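Local coordinates for protein HAD hydrolase, family IA, variant 3 (Entamoeba histolytica, PDB 6W04) that binds magnesium and is probably a hydrolase of the haloacid dehalogenase (HAD) superfamily, its substrate not established, at residues L87-K99 / I206-V218. Sequence-based numbering, arbitrary orientation.
Sequences LCDGAINLFEALK and IHTFNEITIEEMV
Phe209 reaches from the 3-10 segment 209-211 that follows edge strand 205-206 to the start of helix 91-100, joining two parts of the Rossmann-like HAD core on one side of its parallel sheet. Its CB lies 3.5 Å from Gly90 C. With chi1 at -64°, CG stands anti to its own carbonyl carbon and near Ala91 CA. The two ortho carbons part company: CD1 takes Leu94 CD2 at 3.7 Å, whereas CD2 meets Cys88 SG, also at 3.7 Å, in an oblique sulfur-aromatic contact. CE2 continues along Cys88, touching both SG and CB, with CB in the ring plane at its edge. Phe167 of the central strand 164-168 packs edge-to-face on the same ring.

A backbone bond helps hold the ring's residue in place: Phe209 N donates to Asp89 O, a bent bond of 3.0 Å and 134° that comes in 18° off the carbonyl plane. Gly90, N-cap of the helix and third residue of a type II turn, has positive phi and no CB, which lets the 3-10 segment come close. An ST turn, Asn210 N donating to Thr208 OG1, leads into that segment.

Farther along, Leu94 crosses Phe209 at about a right angle and forks, CD2 serving Phe209 and Ile212 while CD1 turns to Ile214. Ile214 CD1 sits 3.6 Å from Leu94 CD1 and equally near Leu98 CD2, linking helix segments whose axes come no closer than 12.3 Å. One water spans the gap, donating to Gly90 O at 2.7 Å and to Phe209 O at 3.1 Å.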
loop_
_atom_site.group_PDB
_atom_site.type_symbol
_atom_site.label_atom_id
_atom_site.label_comp_id
_atom_site.label_asym_id
_atom_site.label_seq_id
_atom_site.Cartn_x
_atom_site.Cartn_y
_atom_site.Cartn_z
ATOM N N LEU A 87 -6.762 10.287 -5.351
ATOM C CA LEU A 87 -5.365 9.923 -5.546
ATOM C C LEU A 87 -4.471 11.042 -5.027
ATOM O O LEU A 87 -4.779 12.221 -5.189
ATOM C CB LEU A 87 -5.079 9.652 -7.020
ATOM C CG LEU A 87 -5.616 8.348 -7.600
ATOM C CD1 LEU A 87 -5.369 8.308 -9.095
ATOM C CD2 LEU A 87 -4.988 7.139 -6.931
ATOM N N CYS A 88 -3.367 10.654 -4.386
ATOM C CA CYS A 88 -2.475 11.596 -3.724
ATOM C C CYS A 88 -2.042 12.711 -4.677
ATOM O O CYS A 88 -1.903 12.504 -5.892
ATOM C CB CYS A 88 -1.257 10.833 -3.176
ATOM S SG CYS A 88 -0.023 11.874 -2.382
ATOM N N ASP A 89 -1.873 13.915 -4.123
ATOM C CA ASP A 89 -1.416 15.062 -4.911
ATOM C C ASP A 89 -0.183 14.698 -5.726
ATOM O O ASP A 89 0.741 14.053 -5.223
ATOM C CB ASP A 89 -1.083 16.254 -4.007
ATOM C CG ASP A 89 -2.312 16.939 -3.440
ATOM O OD1 ASP A 89 -3.444 16.617 -3.853
ATOM O OD2 ASP A 89 -2.132 17.806 -2.564
ATOM N N GLY A 90 -0.174 15.113 -6.989
ATOM C CA GLY A 90 0.961 14.879 -7.857
ATOM C C GLY A 90 1.028 13.504 -8.483
ATOM O O GLY A 90 1.797 13.313 -9.433
ATOM N N ALA A 91 0.237 12.542 -8.002
ATOM C CA ALA A 91 0.335 11.183 -8.521
ATOM C C ALA A 91 -0.004 11.125 -10.005
ATOM O O ALA A 91 0.770 10.581 -10.808
ATOM C CB ALA A 91 -0.574 10.253 -7.721
ATOM N N ILE A 92 -1.151 11.693 -10.398
ATOM C CA ILE A 92 -1.557 11.614 -11.803
ATOM C C ILE A 92 -0.508 12.262 -12.693
ATOM O O ILE A 92 -0.162 11.729 -13.757
ATOM C CB ILE A 92 -2.953 12.240 -12.010
ATOM C CG1 ILE A 92 -4.013 11.431 -11.247
ATOM C CG2 ILE A 92 -3.312 12.291 -13.485
ATOM C CD1 ILE A 92 -5.432 11.890 -11.501
ATOM N N ASN A 93 0.035 13.406 -12.262
ATOM C CA ASN A 93 1.091 14.064 -13.028
ATOM C C ASN A 93 2.288 13.149 -13.219
ATOM O O ASN A 93 2.859 13.079 -14.316
ATOM C CB ASN A 93 1.539 15.345 -12.329
ATOM C CG ASN A 93 0.512 16.451 -12.415
ATOM O OD1 ASN A 93 -0.384 16.430 -13.265
ATOM N ND2 ASN A 93 0.643 17.439 -11.535
ATOM N N LEU A 94 2.709 12.465 -12.151
ATOM C CA LEU A 94 3.814 11.522 -12.281
ATOM C C LEU A 94 3.471 10.411 -13.268
ATOM O O LEU A 94 4.295 10.057 -14.119
ATOM C CB LEU A 94 4.175 10.938 -10.911
ATOM C CG LEU A 94 5.468 10.129 -10.848
ATOM C CD1 LEU A 94 6.596 10.916 -11.525
ATOM C CD2 LEU A 94 5.839 9.760 -9.387
ATOM N N PHE A 95 2.257 9.851 -13.165
ATOM C CA PHE A 95 1.806 8.831 -14.111
ATOM C C PHE A 95 2.000 9.284 -15.554
ATOM O O PHE A 95 2.544 8.547 -16.381
ATOM C CB PHE A 95 0.321 8.501 -13.901
ATOM C CG PHE A 95 -0.016 7.910 -12.566
ATOM C CD1 PHE A 95 0.953 7.355 -11.748
ATOM C CD2 PHE A 95 -1.337 7.885 -12.150
ATOM C CE1 PHE A 95 0.606 6.814 -10.518
ATOM C CE2 PHE A 95 -1.692 7.337 -10.937
ATOM C CZ PHE A 95 -0.718 6.802 -10.116
ATOM N N GLU A 96 1.527 10.491 -15.879
ATOM C CA GLU A 96 1.633 10.986 -17.251
ATOM C C GLU A 96 3.085 11.242 -17.637
ATOM O O GLU A 96 3.506 10.911 -18.754
ATOM C CB GLU A 96 0.807 12.261 -17.410
ATOM C CG GLU A 96 -0.662 12.096 -17.019
ATOM C CD GLU A 96 -1.433 13.402 -17.083
ATOM O OE1 GLU A 96 -2.673 13.375 -17.200
ATOM O OE2 GLU A 96 -0.790 14.467 -17.014
ATOM N N ALA A 97 3.866 11.823 -16.727
ATOM C CA ALA A 97 5.262 12.098 -17.029
ATOM C C ALA A 97 6.043 10.810 -17.267
ATOM O O ALA A 97 6.940 10.769 -18.119
ATOM C CB ALA A 97 5.890 12.920 -15.904
ATOM N N LEU A 98 5.719 9.748 -16.518
ATOM C CA LEU A 98 6.418 8.476 -16.676
ATOM C C LEU A 98 6.149 7.861 -18.048
ATOM O O LEU A 98 7.079 7.426 -18.738
ATOM C CB LEU A 98 6.004 7.510 -15.553
ATOM C CG LEU A 98 6.583 7.812 -14.166
ATOM C CD1 LEU A 98 5.957 6.934 -13.083
ATOM C CD2 LEU A 98 8.120 7.682 -14.177
ATOM N N LYS A 99 4.879 7.819 -18.465
ATOM C CA LYS A 99 4.565 7.274 -19.782
ATOM C C LYS A 99 5.229 8.084 -20.886
ATOM O O LYS A 99 5.734 7.513 -21.858
ATOM C CB LYS A 99 3.055 7.216 -20.013
ATOM C CG LYS A 99 2.712 6.542 -21.346
ATOM C CD LYS A 99 1.464 7.107 -21.991
ATOM C CE LYS A 99 1.253 6.507 -23.388
ATOM N NZ LYS A 99 1.183 5.015 -23.375
ATOM N N ILE A 206 8.940 11.718 1.151
ATOM C CA ILE A 206 8.221 12.903 0.703
ATOM C C ILE A 206 6.796 12.872 1.236
ATOM O O ILE A 206 6.276 11.825 1.643
ATOM C CB ILE A 206 8.196 13.035 -0.835
ATOM C CG1 ILE A 206 7.501 11.812 -1.445
ATOM C CG2 ILE A 206 9.611 13.236 -1.370
ATOM C CD1 ILE A 206 7.440 11.798 -2.961
ATOM N N HIS A 207 6.157 14.047 1.200
ATOM C CA HIS A 207 4.770 14.149 1.646
ATOM C C HIS A 207 3.801 13.789 0.531
ATOM O O HIS A 207 2.828 13.063 0.764
ATOM C CB HIS A 207 4.479 15.552 2.180
ATOM C CG HIS A 207 5.226 15.881 3.434
ATOM N ND1 HIS A 207 6.324 16.717 3.453
ATOM C CD2 HIS A 207 5.045 15.470 4.713
ATOM C CE1 HIS A 207 6.783 16.810 4.690
ATOM N NE2 HIS A 207 6.024 16.065 5.473
ATOM N N THR A 208 4.044 14.296 -0.681
ATOM C CA THR A 208 3.201 14.024 -1.844
ATOM C C THR A 208 4.079 13.855 -3.081
ATOM O O THR A 208 5.276 14.155 -3.067
ATOM C CB THR A 208 2.193 15.146 -2.108
ATOM O OG1 THR A 208 2.855 16.215 -2.793
ATOM C CG2 THR A 208 1.592 15.670 -0.818
ATOM N N PHE A 209 3.466 13.408 -4.184
ATOM C CA PHE A 209 4.248 13.215 -5.400
ATOM C C PHE A 209 4.616 14.526 -6.090
ATOM O O PHE A 209 5.433 14.502 -7.016
ATOM C CB PHE A 209 3.515 12.261 -6.355
ATOM C CG PHE A 209 3.370 10.874 -5.784
ATOM C CD1 PHE A 209 4.379 9.934 -5.958
ATOM C CD2 PHE A 209 2.273 10.548 -4.993
ATOM C CE1 PHE A 209 4.276 8.664 -5.395
ATOM C CE2 PHE A 209 2.159 9.285 -4.415
ATOM C CZ PHE A 209 3.156 8.340 -4.619
ATOM N N ASN A 210 4.067 15.663 -5.648
ATOM C CA ASN A 210 4.562 16.959 -6.108
ATOM C C ASN A 210 6.020 17.183 -5.736
ATOM O O ASN A 210 6.678 18.037 -6.336
ATOM C CB ASN A 210 3.735 18.109 -5.520
ATOM C CG ASN A 210 2.321 18.156 -6.061
ATOM O OD1 ASN A 210 2.056 17.718 -7.179
ATOM N ND2 ASN A 210 1.402 18.693 -5.265
ATOM N N GLU A 211 6.540 16.438 -4.762
ATOM C CA GLU A 211 7.858 16.699 -4.201
ATOM C C GLU A 211 8.949 15.827 -4.805
ATOM O O GLU A 211 10.083 15.848 -4.325
ATOM C CB GLU A 211 7.812 16.512 -2.688
ATOM C CG GLU A 211 6.808 17.423 -1.994
ATOM C CD GLU A 211 6.767 17.192 -0.497
ATOM O OE1 GLU A 211 7.167 16.091 -0.063
ATOM O OE2 GLU A 211 6.350 18.110 0.241
ATOM N N ILE A 212 8.638 15.060 -5.840
ATOM C CA ILE A 212 9.605 14.177 -6.473
ATOM C C ILE A 212 9.600 14.442 -7.978
ATOM O O ILE A 212 8.555 14.756 -8.560
ATOM C CB ILE A 212 9.292 12.699 -6.145
ATOM C CG1 ILE A 212 10.447 11.786 -6.552
ATOM C CG2 ILE A 212 7.978 12.242 -6.791
ATOM C CD1 ILE A 212 11.720 12.046 -5.799
ATOM N N THR A 213 10.774 14.345 -8.601
ATOM C CA THR A 213 10.909 14.431 -10.048
ATOM C C THR A 213 11.501 13.136 -10.598
ATOM O O THR A 213 12.124 12.351 -9.876
ATOM C CB THR A 213 11.798 15.611 -10.479
ATOM O OG1 THR A 213 13.172 15.305 -10.217
ATOM C CG2 THR A 213 11.411 16.885 -9.743
ATOM N N ILE A 214 11.298 12.923 -11.900
ATOM C CA ILE A 214 11.936 11.801 -12.587
ATOM C C ILE A 214 13.445 11.835 -12.376
ATOM O O ILE A 214 14.089 10.796 -12.178
ATOM C CB ILE A 214 11.594 11.835 -14.088
ATOM C CG1 ILE A 214 10.128 12.221 -14.303
ATOM C CG2 ILE A 214 11.942 10.503 -14.744
ATOM C CD1 ILE A 214 9.179 11.120 -14.027
ATOM N N GLU A 215 14.034 13.030 -12.434
ATOM C CA GLU A 215 15.484 13.149 -12.337
ATOM C C GLU A 215 15.972 12.805 -10.936
ATOM O O GLU A 215 17.017 12.162 -10.780
ATOM C CB GLU A 215 15.922 14.562 -12.738
ATOM N N GLU A 216 15.238 13.237 -9.904
ATOM C CA GLU A 216 15.583 12.841 -8.541
ATOM C C GLU A 216 15.555 11.326 -8.390
ATOM O O GLU A 216 16.433 10.739 -7.743
ATOM C CB GLU A 216 14.625 13.484 -7.540
ATOM C CG GLU A 216 14.758 14.995 -7.371
ATOM C CD GLU A 216 13.698 15.562 -6.431
ATOM O OE1 GLU A 216 12.683 16.101 -6.923
ATOM O OE2 GLU A 216 13.870 15.448 -5.197
ATOM N N MET A 217 14.551 10.675 -8.994
ATOM C CA MET A 217 14.401 9.227 -8.876
ATOM C C MET A 217 15.505 8.492 -9.623
ATOM O O MET A 217 16.042 7.492 -9.126
ATOM C CB MET A 217 13.024 8.803 -9.394
ATOM C CG MET A 217 11.873 9.376 -8.577
ATOM S SD MET A 217 10.226 9.232 -9.328
ATOM C CE MET A 217 10.188 7.475 -9.527
ATOM N N VAL A 218 15.855 8.966 -10.821
ATOM C CA VAL A 218 16.936 8.343 -11.578
ATOM C C VAL A 218 18.238 8.435 -10.799
ATOM O O VAL A 218 18.988 7.458 -10.689
ATOM C CB VAL A 218 17.059 8.990 -12.970
ATOM C CG1 VAL A 218 18.473 8.858 -13.497
ATOM C CG2 VAL A 218 16.059 8.353 -13.940
HETATM O O HOH W 1 3.955 14.933 -9.733
#